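UDP-N-acetylglucosamine pyrophosphorylase (Entamoeba histolytica, PDB 3OC9) probably catalyses the formation of UDP-N-acetylglucosamine and diphosphate from UTP and N-acetyl-alpha-D-glucosamine 1-phosphate. Local coordinates at residues Ile68-Leu79 against Val186-Pro196; Phe128-Val136 against Lys149-His157. All coordinates share one frame; numbering follows the deposited sequence.

Contact 1: Ile68-Leu79 against Val186-Pro196; sequences IFQMTSERLLRL and VDNILCKDVDP
From Ile68 to Leu79 one side of a helix faces the irregular loop Val186-Pro196, CA atoms coming nearest at Ile68-Ile189 (7.4 Å) and Arg75-Asp193 (7.5 Å). In this GT-A-like nucleotidyltransferase fold, helix 68-87 lies against the central sheet, with Thr72 on Leu38 and Trp96 and Leu76 on Trp96, and the loop links strand 180-184 to helix 196-204. The two branches of Ile68 divide its end of the contact. Ile68 CG2 meets Val186 CG2 at 4.0 Å, while CG1 turns to Ile189 CD1; both neighbours cross the isoleucine at about a right angle. At the other end Leu79 splits its two methyls: CD1 rests 3.6 Å from Val194 O and CD2 lies 3.7 Å from Pro196 CD, where the next helix begins. Between these apolar ends sits Asp193. Its carboxylate crosses the aliphatic part of Arg75 at a slant, OD2 of Asp193 being 3.5 Å from Arg75 CG, with the guanidinium and carboxylate planes 64° apart. The opposite charges form no salt bridge but, 4.9 Å apart from Arg75 NE to Asp193 OD2, probably still attract. Asp193 OD1 instead accepts from His184 NE2 and from a water, which also hydrogen-bonds to Thr72 OG1 and so joins loop to helix. With CG anti to the backbone N (chi1 -178°), Arg75 heads for the loop, and bends at chi2 and chi3 carry its guanidinium past Asp193 to the turn formed by Asn188-Cys191. There Arg75 NH2 donates to Cys191 O over 2.9 Å; the oxygen lies in the guanidinium plane, but the nitrogen approaches from above the carbonyl plane, 53° out of it.

Contact 2: Phe128-Val136 against Lys149-His157; sequences FPQGMLPVV and KPYMAPNGH. With EDO (1,2-ethanediol), chain C.
Gln130 and Asn155 meet with matching first torsions, chi1 68° and 63°: each sets CG between its own backbone N and carbonyl carbon, and the glutamine then runs out extended to the asparagine. Gln130 NE2 donates to Asn155 OD1 over 2.9 Å, nearly along the C=O axis, with the amide planes 68° apart; the same nitrogen makes a weak bond to Gly156 O. Gln130 OE1 accepts from O1 of an ethanediol, probably from the crystallisation liquor, that also packs on Pro154 CB. Asn155 N bonds back to Gly131 O, and a water accepts from Asn155 ND2. Beyond this corner strands 132-134 and 152-154 pair antiparallel, extending the mixed sheet. Leu133 and Ala153 form the hydrogen-bonded pair, each N donating to the other's O at 2.9 Å, and Val135 N continues the pattern to Tyr151 O at 3.0 Å. On the face of Pro134 and Met152, two bends, at chi2 and chi3, fold the methionine chain beside the proline ring, bringing Met152 SD to 3.9 Å from Pro134 CG. Met132 crosses toward the same methionine, its CE 4.0 Å from Met152 CB. Ala153 turns to the other face, where its CB meets Val135 CG2 at 4.0 Å.

The centres of contacts 1 and 2 lie about 28 Å apart, with nearest atoms about 10 Å apart and not touching. Along the chain, both segments of contact 2 fall between those of contact 1, in the order 68-79, 128-136, 149-157, 186-196. The mixed sheet connects the two regions: strand 95-100 lies under helix 68-87 through Trp96 and Leu98, and pairs in parallel with strand 125-134, which in turn pairs with 149-154. Contact 1 is buried near the centre of the chain, whereas contact 2 is at the surface, its centre about 21 Å from the centre of the chain; one sheet of the GT-A-like fold thus joins the helix-and-loop packing to the outlying strand pair.

Contact 1: Ile68-Leu79 against Val186-Pro196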
loop_
_atom_site.group_PDB
_atom_site.type_symbol
_atom_site.label_atom_id
_atom_site.label_comp_id
_atom_site.label_asym_id
_atom_site.label_seq_id
_atom_site.Cartn_x
_atom_site.Cartn_y
_atom_site.Cartn_z
ATOM N N ILE A 68 5.235 11.437 3.866
ATOM C CA ILE A 68 4.532 10.352 3.131
ATOM C C ILE A 68 3.041 10.717 2.944
ATOM O O ILE A 68 2.489 10.588 1.830
ATOM C CB ILE A 68 4.720 8.964 3.844
ATOM C CG1 ILE A 68 6.209 8.530 3.836
ATOM C CG2 ILE A 68 3.820 7.881 3.223
ATOM C CD1 ILE A 68 6.531 7.324 4.751
ATOM N N PHE A 69 2.391 11.180 4.019
ATOM C CA PHE A 69 0.985 11.641 3.935
ATOM C C PHE A 69 0.786 12.772 2.902
ATOM O O PHE A 69 -0.228 12.763 2.179
ATOM C CB PHE A 69 0.424 12.105 5.300
ATOM C CG PHE A 69 0.003 10.979 6.269
ATOM C CD1 PHE A 69 -0.499 9.752 5.823
ATOM C CD2 PHE A 69 0.047 11.212 7.652
ATOM C CE1 PHE A 69 -0.908 8.752 6.744
ATOM C CE2 PHE A 69 -0.369 10.232 8.578
ATOM C CZ PHE A 69 -0.833 8.995 8.118
ATOM N N GLN A 70 1.719 13.741 2.837
ATOM C CA GLN A 70 1.651 14.829 1.829
ATOM C C GLN A 70 1.758 14.306 0.364
ATOM O O GLN A 70 1.032 14.803 -0.509
ATOM C CB GLN A 70 2.699 15.948 2.090
ATOM C CG GLN A 70 2.637 17.111 1.038
ATOM C CD GLN A 70 3.496 18.345 1.403
ATOM O OE1 GLN A 70 4.151 18.392 2.455
ATOM N NE2 GLN A 70 3.476 19.355 0.525
ATOM N N MET A 71 2.661 13.346 0.104
ATOM C CA MET A 71 2.795 12.675 -1.216
ATOM C C MET A 71 1.451 12.083 -1.693
ATOM O O MET A 71 0.988 12.322 -2.836
ATOM C CB MET A 71 3.823 11.523 -1.163
ATOM C CG MET A 71 5.160 11.776 -0.455
ATOM S SD MET A 71 6.583 11.918 -1.545
ATOM C CE MET A 71 6.428 13.635 -2.023
ATOM N N THR A 72 0.835 11.278 -0.816
ATOM C CA THR A 72 -0.482 10.668 -1.100
ATOM C C THR A 72 -1.568 11.733 -1.378
ATOM O O THR A 72 -2.325 11.616 -2.350
ATOM C CB THR A 72 -0.920 9.670 0.036
ATOM O OG1 THR A 72 0.140 8.730 0.285
ATOM C CG2 THR A 72 -2.219 8.906 -0.349
ATOM N N SER A 73 -1.632 12.789 -0.550
ATOM C CA SER A 73 -2.590 13.883 -0.784
ATOM C C SER A 73 -2.449 14.493 -2.195
ATOM O O SER A 73 -3.453 14.726 -2.891
ATOM C CB SER A 73 -2.455 14.991 0.296
ATOM O OG SER A 73 -2.718 14.441 1.599
ATOM N N GLU A 74 -1.206 14.722 -2.613
ATOM C CA GLU A 74 -0.915 15.365 -3.913
ATOM C C GLU A 74 -1.271 14.469 -5.123
ATOM O O GLU A 74 -1.801 14.956 -6.145
ATOM C CB GLU A 74 0.548 15.856 -3.954
ATOM C CG GLU A 74 0.803 17.087 -3.026
ATOM C CD GLU A 74 2.245 17.616 -3.051
ATOM O OE1 GLU A 74 3.144 16.945 -3.598
ATOM O OE2 GLU A 74 2.478 18.707 -2.472
ATOM N N ARG A 75 -1.018 13.163 -4.999
ATOM C CA ARG A 75 -1.439 12.213 -6.033
ATOM C C ARG A 75 -2.982 12.157 -6.184
ATOM O O ARG A 75 -3.485 12.124 -7.310
ATOM C CB ARG A 75 -0.802 10.824 -5.788
ATOM C CG ARG A 75 -1.142 9.763 -6.855
ATOM C CD ARG A 75 0.018 8.773 -7.074
ATOM N NE ARG A 75 1.031 9.332 -7.948
ATOM C CZ ARG A 75 2.239 8.815 -8.169
ATOM N NH1 ARG A 75 3.053 9.452 -8.993
ATOM N NH2 ARG A 75 2.655 7.683 -7.581
ATOM N N LEU A 76 -3.733 12.156 -5.072
ATOM C CA LEU A 76 -5.202 12.215 -5.153
ATOM C C LEU A 76 -5.698 13.511 -5.844
ATOM O O LEU A 76 -6.621 13.467 -6.674
ATOM C CB LEU A 76 -5.857 12.044 -3.759
ATOM C CG LEU A 76 -5.675 10.694 -3.038
ATOM C CD1 LEU A 76 -6.402 10.711 -1.664
ATOM C CD2 LEU A 76 -6.199 9.518 -3.892
ATOM N N LEU A 77 -5.085 14.654 -5.512
ATOM C CA LEU A 77 -5.406 15.925 -6.201
ATOM C C LEU A 77 -5.194 15.855 -7.736
ATOM O O LEU A 77 -6.038 16.340 -8.514
ATOM C CB LEU A 77 -4.649 17.112 -5.575
ATOM C CG LEU A 77 -5.142 17.585 -4.188
ATOM C CD1 LEU A 77 -4.122 18.531 -3.577
ATOM C CD2 LEU A 77 -6.530 18.261 -4.225
ATOM N N ARG A 78 -4.112 15.207 -8.168
ATOM C CA ARG A 78 -3.801 15.077 -9.624
ATOM C C ARG A 78 -4.761 14.123 -10.357
ATOM O O ARG A 78 -5.184 14.405 -11.490
ATOM C CB ARG A 78 -2.335 14.661 -9.829
ATOM C CG ARG A 78 -1.900 14.437 -11.296
ATOM C CD ARG A 78 -2.088 15.717 -12.149
ATOM N NE ARG A 78 -1.505 15.572 -13.489
ATOM C CZ ARG A 78 -1.704 16.436 -14.488
ATOM N NH1 ARG A 78 -2.487 17.506 -14.311
ATOM N NH2 ARG A 78 -1.119 16.234 -15.664
ATOM N N LEU A 79 -5.083 12.989 -9.716
ATOM C CA LEU A 79 -6.072 12.046 -10.228
ATOM C C LEU A 79 -7.462 12.688 -10.373
ATOM O O LEU A 79 -8.137 12.492 -11.398
ATOM C CB LEU A 79 -6.137 10.780 -9.331
ATOM C CG LEU A 79 -4.912 9.852 -9.458
ATOM C CD1 LEU A 79 -4.877 8.844 -8.287
ATOM C CD2 LEU A 79 -4.952 9.104 -10.819
ATOM N N VAL A 186 1.631 1.536 3.684
ATOM C CA VAL A 186 2.182 2.898 3.781
ATOM C C VAL A 186 3.672 3.031 3.337
ATOM O O VAL A 186 4.143 4.134 3.039
ATOM C CB VAL A 186 1.952 3.463 5.231
ATOM C CG1 VAL A 186 2.917 2.848 6.238
ATOM C CG2 VAL A 186 2.026 4.993 5.244
ATOM N N ASP A 187 4.375 1.902 3.225
ATOM C CA ASP A 187 5.832 1.909 3.017
ATOM C C ASP A 187 6.276 2.085 1.547
ATOM O O ASP A 187 7.439 2.417 1.289
ATOM C CB ASP A 187 6.455 0.627 3.608
ATOM C CG ASP A 187 6.289 0.521 5.133
ATOM O OD1 ASP A 187 5.886 1.505 5.784
ATOM O OD2 ASP A 187 6.576 -0.560 5.692
ATOM N N ASN A 188 5.379 1.839 0.582
ATOM C CA ASN A 188 5.759 1.930 -0.869
ATOM C C ASN A 188 5.573 3.327 -1.489
ATOM O O ASN A 188 4.463 3.723 -1.841
ATOM C CB ASN A 188 5.011 0.857 -1.694
ATOM C CG ASN A 188 5.433 0.803 -3.186
ATOM O OD1 ASN A 188 6.245 1.612 -3.689
ATOM N ND2 ASN A 188 4.855 -0.170 -3.902
ATOM N N ILE A 189 6.679 4.064 -1.621
ATOM C CA ILE A 189 6.654 5.480 -2.020
ATOM C C ILE A 189 6.147 5.690 -3.480
ATOM O O ILE A 189 5.519 6.713 -3.803
ATOM C CB ILE A 189 8.093 6.124 -1.803
ATOM C CG1 ILE A 189 8.618 5.864 -0.361
ATOM C CG2 ILE A 189 8.142 7.610 -2.201
ATOM C CD1 ILE A 189 7.663 6.268 0.800
ATOM N N LEU A 190 6.380 4.704 -4.338
ATOM C CA LEU A 190 5.967 4.803 -5.759
ATOM C C LEU A 190 4.529 4.365 -6.075
ATOM O O LEU A 190 4.122 4.416 -7.250
ATOM C CB LEU A 190 6.972 4.066 -6.668
ATOM C CG LEU A 190 8.429 4.569 -6.594
ATOM C CD1 LEU A 190 9.355 3.774 -7.496
ATOM C CD2 LEU A 190 8.534 6.052 -6.947
ATOM N N CYS A 191 3.763 3.938 -5.059
ATOM C CA CYS A 191 2.381 3.465 -5.294
ATOM C C CYS A 191 1.496 4.454 -6.096
ATOM O O CYS A 191 1.480 5.671 -5.804
ATOM C CB CYS A 191 1.713 3.065 -3.970
ATOM S SG CYS A 191 0.070 2.285 -4.141
ATOM N N LYS A 192 0.772 3.944 -7.101
ATOM C CA LYS A 192 -0.113 4.805 -7.919
ATOM C C LYS A 192 -1.487 5.135 -7.247
ATOM O O LYS A 192 -2.306 5.848 -7.820
ATOM C CB LYS A 192 -0.314 4.220 -9.347
ATOM C CG LYS A 192 0.928 4.297 -10.297
ATOM C CD LYS A 192 0.564 3.649 -11.674
ATOM C CE LYS A 192 1.704 3.765 -12.718
ATOM N NZ LYS A 192 1.272 3.154 -14.058
ATOM N N ASP A 193 -1.746 4.619 -6.041
ATOM C CA ASP A 193 -3.006 4.942 -5.324
ATOM C C ASP A 193 -4.222 4.465 -6.135
ATOM O O ASP A 193 -4.231 3.288 -6.528
ATOM C CB ASP A 193 -3.038 6.433 -4.877
ATOM C CG ASP A 193 -1.910 6.767 -3.868
ATOM O OD1 ASP A 193 -1.628 5.931 -2.985
ATOM O OD2 ASP A 193 -1.296 7.858 -3.936
ATOM N N VAL A 194 -5.217 5.323 -6.411
ATOM C CA VAL A 194 -6.415 4.895 -7.191
ATOM C C VAL A 194 -6.092 4.900 -8.716
ATOM O O VAL A 194 -6.483 5.812 -9.462
ATOM C CB VAL A 194 -7.711 5.722 -6.802
ATOM C CG1 VAL A 194 -8.980 5.199 -7.535
ATOM C CG2 VAL A 194 -7.949 5.697 -5.287
ATOM N N ASP A 195 -5.365 3.862 -9.157
ATOM C CA ASP A 195 -4.774 3.776 -10.517
ATOM C C ASP A 195 -5.891 3.596 -11.568
ATOM O O ASP A 195 -6.549 2.555 -11.567
ATOM C CB ASP A 195 -3.784 2.572 -10.544
ATOM C CG ASP A 195 -3.124 2.337 -11.917
ATOM O OD1 ASP A 195 -3.287 3.183 -12.815
ATOM O OD2 ASP A 195 -2.449 1.279 -12.106
ATOM N N PRO A 196 -6.109 4.591 -12.474
ATOM C CA PRO A 196 -7.210 4.425 -13.460
ATOM C C PRO A 196 -7.083 3.151 -14.327
ATOM O O PRO A 196 -8.123 2.568 -14.710
ATOM C CB PRO A 196 -7.130 5.701 -14.337
ATOM C CG PRO A 196 -6.197 6.622 -13.648
ATOM C CD PRO A 196 -5.413 5.883 -12.594
HETATM O O HOH W 1 0.669 6.664 -1.591
#

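Contact 2: Phe128-Val136 against Lys149-His157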
loop_
_atom_site.group_PDB
_atom_site.type_symbol
_atom_site.label_atom_id
_atom_site.label_comp_id
_atom_site.label_asym_id
_atom_site.label_seq_id
_atom_site.Cartn_x
_atom_site.Cartn_y
_atom_site.Cartn_z
ATOM N N PHE A 128 -10.462 6.067 11.122
ATOM C CA PHE A 128 -11.282 5.085 11.907
ATOM C C PHE A 128 -10.439 4.067 12.710
ATOM O O PHE A 128 -9.379 3.649 12.252
ATOM C CB PHE A 128 -12.292 4.352 11.002
ATOM C CG PHE A 128 -11.662 3.411 9.984
ATOM C CD1 PHE A 128 -11.047 3.911 8.804
ATOM C CD2 PHE A 128 -11.695 2.028 10.185
ATOM C CE1 PHE A 128 -10.460 3.029 7.866
ATOM C CE2 PHE A 128 -11.122 1.140 9.255
ATOM C CZ PHE A 128 -10.502 1.641 8.086
ATOM N N PRO A 129 -10.911 3.651 13.917
ATOM C CA PRO A 129 -10.063 2.733 14.708
ATOM C C PRO A 129 -10.330 1.234 14.483
ATOM O O PRO A 129 -11.480 0.839 14.264
ATOM C CB PRO A 129 -10.389 3.124 16.163
ATOM C CG PRO A 129 -11.843 3.601 16.100
ATOM C CD PRO A 129 -11.982 4.267 14.734
ATOM N N GLN A 130 -9.269 0.424 14.530
ATOM C CA GLN A 130 -9.379 -1.057 14.600
ATOM C C GLN A 130 -9.246 -1.523 16.063
ATOM O O GLN A 130 -8.811 -0.747 16.934
ATOM C CB GLN A 130 -8.325 -1.749 13.699
ATOM C CG GLN A 130 -6.858 -1.565 14.184
ATOM C CD GLN A 130 -5.785 -2.227 13.298
ATOM O OE1 GLN A 130 -4.842 -1.555 12.833
ATOM N NE2 GLN A 130 -5.894 -3.540 13.099
ATOM N N GLY A 131 -9.623 -2.772 16.333
ATOM C CA GLY A 131 -9.481 -3.367 17.679
ATOM C C GLY A 131 -8.033 -3.558 18.126
ATOM O O GLY A 131 -7.136 -3.682 17.293
ATOM N N MET A 132 -7.815 -3.558 19.444
ATOM C CA MET A 132 -6.508 -3.847 20.065
ATOM C C MET A 132 -6.646 -4.979 21.093
ATOM O O MET A 132 -7.750 -5.209 21.603
ATOM C CB MET A 132 -5.940 -2.592 20.743
ATOM C CG MET A 132 -5.687 -1.404 19.779
ATOM S SD MET A 132 -4.915 0.009 20.607
ATOM C CE MET A 132 -3.177 -0.410 20.474
ATOM N N LEU A 133 -5.535 -5.667 21.392
ATOM C CA LEU A 133 -5.468 -6.726 22.433
ATOM C C LEU A 133 -4.203 -6.582 23.307
ATOM O O LEU A 133 -3.169 -6.121 22.823
ATOM C CB LEU A 133 -5.458 -8.122 21.771
ATOM C CG LEU A 133 -6.689 -8.620 20.990
ATOM C CD1 LEU A 133 -6.339 -9.840 20.134
ATOM C CD2 LEU A 133 -7.858 -8.957 21.952
ATOM N N PRO A 134 -4.265 -6.991 24.596
ATOM C CA PRO A 134 -3.034 -6.992 25.423
ATOM C C PRO A 134 -1.953 -7.990 24.953
ATOM O O PRO A 134 -2.270 -9.100 24.502
ATOM C CB PRO A 134 -3.536 -7.379 26.830
ATOM C CG PRO A 134 -5.021 -7.237 26.792
ATOM C CD PRO A 134 -5.447 -7.435 25.361
ATOM N N VAL A 135 -0.688 -7.578 25.036
ATOM C CA VAL A 135 0.462 -8.432 24.710
ATOM C C VAL A 135 0.726 -9.363 25.913
ATOM O O VAL A 135 0.649 -8.908 27.049
ATOM C CB VAL A 135 1.719 -7.548 24.386
ATOM C CG1 VAL A 135 2.928 -8.403 23.997
ATOM C CG2 VAL A 135 1.389 -6.492 23.282
ATOM N N VAL A 136 1.025 -10.649 25.679
ATOM C CA VAL A 136 1.175 -11.635 26.773
ATOM C C VAL A 136 2.543 -12.356 26.801
ATOM O O VAL A 136 3.270 -12.338 25.803
ATOM C CB VAL A 136 0.019 -12.705 26.800
ATOM C CG1 VAL A 136 -1.346 -12.044 26.954
ATOM C CG2 VAL A 136 0.047 -13.616 25.536
ATOM N N LYS A 149 -2.077 -0.789 33.780
ATOM C CA LYS A 149 -1.802 -0.312 32.411
ATOM C C LYS A 149 -1.084 -1.349 31.518
ATOM O O LYS A 149 0.140 -1.297 31.349
ATOM C CB LYS A 149 -0.997 0.993 32.442
ATOM N N PRO A 150 -1.850 -2.281 30.926
ATOM C CA PRO A 150 -1.246 -3.289 30.021
ATOM C C PRO A 150 -0.571 -2.707 28.763
ATOM O O PRO A 150 -1.028 -1.676 28.247
ATOM C CB PRO A 150 -2.452 -4.134 29.594
ATOM C CG PRO A 150 -3.489 -3.934 30.671
ATOM C CD PRO A 150 -3.300 -2.497 31.108
ATOM N N TYR A 151 0.490 -3.358 28.264
ATOM C CA TYR A 151 0.959 -3.097 26.893
ATOM C C TYR A 151 -0.090 -3.630 25.905
ATOM O O TYR A 151 -0.572 -4.749 26.062
ATOM C CB TYR A 151 2.323 -3.748 26.601
ATOM C CG TYR A 151 3.525 -2.971 27.129
ATOM C CD1 TYR A 151 3.883 -1.737 26.578
ATOM C CD2 TYR A 151 4.317 -3.484 28.157
ATOM C CE1 TYR A 151 4.984 -1.013 27.059
ATOM C CE2 TYR A 151 5.431 -2.771 28.643
ATOM C CZ TYR A 151 5.751 -1.538 28.088
ATOM O OH TYR A 151 6.843 -0.825 28.558
ATOM N N MET A 152 -0.439 -2.823 24.903
ATOM C CA MET A 152 -1.493 -3.176 23.938
ATOM C C MET A 152 -0.960 -3.163 22.502
ATOM O O MET A 152 -0.015 -2.418 22.195
ATOM C CB MET A 152 -2.662 -2.182 24.045
ATOM C CG MET A 152 -3.279 -2.039 25.449
ATOM S SD MET A 152 -4.260 -3.448 25.990
ATOM C CE MET A 152 -5.598 -3.490 24.780
ATOM N N ALA A 153 -1.559 -3.983 21.626
ATOM C CA ALA A 153 -1.209 -3.988 20.198
ATOM C C ALA A 153 -2.450 -4.133 19.291
ATOM O O ALA A 153 -3.436 -4.739 19.690
ATOM C CB ALA A 153 -0.176 -5.101 19.892
ATOM N N PRO A 154 -2.403 -3.571 18.061
ATOM C CA PRO A 154 -3.502 -3.783 17.105
ATOM C C PRO A 154 -3.742 -5.267 16.784
ATOM O O PRO A 154 -2.813 -6.089 16.905
ATOM C CB PRO A 154 -3.026 -3.041 15.837
ATOM C CG PRO A 154 -1.915 -2.147 16.278
ATOM C CD PRO A 154 -1.274 -2.837 17.449
ATOM N N ASN A 155 -4.969 -5.603 16.377
ATOM C CA ASN A 155 -5.346 -7.004 16.110
ATOM C C ASN A 155 -4.842 -7.602 14.774
ATOM O O ASN A 155 -5.194 -8.745 14.452
ATOM C CB ASN A 155 -6.865 -7.222 16.277
ATOM C CG ASN A 155 -7.710 -6.410 15.274
ATOM O OD1 ASN A 155 -7.188 -5.721 14.403
ATOM N ND2 ASN A 155 -9.032 -6.477 15.431
ATOM N N GLY A 156 -4.012 -6.854 14.034
ATOM C CA GLY A 156 -3.457 -7.306 12.729
ATOM C C GLY A 156 -4.141 -6.645 11.526
ATOM O O GLY A 156 -5.262 -6.122 11.662
ATOM N N HIS A 157 -3.493 -6.641 10.348
ATOM C CA HIS A 157 -4.127 -5.974 9.187
ATOM C C HIS A 157 -5.431 -6.637 8.697
ATOM O O HIS A 157 -6.234 -6.007 8.000
ATOM C CB HIS A 157 -3.155 -5.687 8.022
ATOM C CG HIS A 157 -2.267 -6.840 7.639
ATOM N ND1 HIS A 157 -2.721 -8.140 7.521
ATOM C CD2 HIS A 157 -0.947 -6.876 7.330
ATOM C CE1 HIS A 157 -1.725 -8.925 7.152
ATOM N NE2 HIS A 157 -0.634 -8.185 7.035
HETATM C C1 EDO C . -2.164 -4.341 12.792
HETATM O O1 EDO C . -2.774 -3.574 11.738
HETATM C C2 EDO C . -0.633 -4.265 12.775
HETATM O O2 EDO C . -0.086 -5.223 11.851
HETATM O O HOH W 2 -10.887 -4.619 13.864
#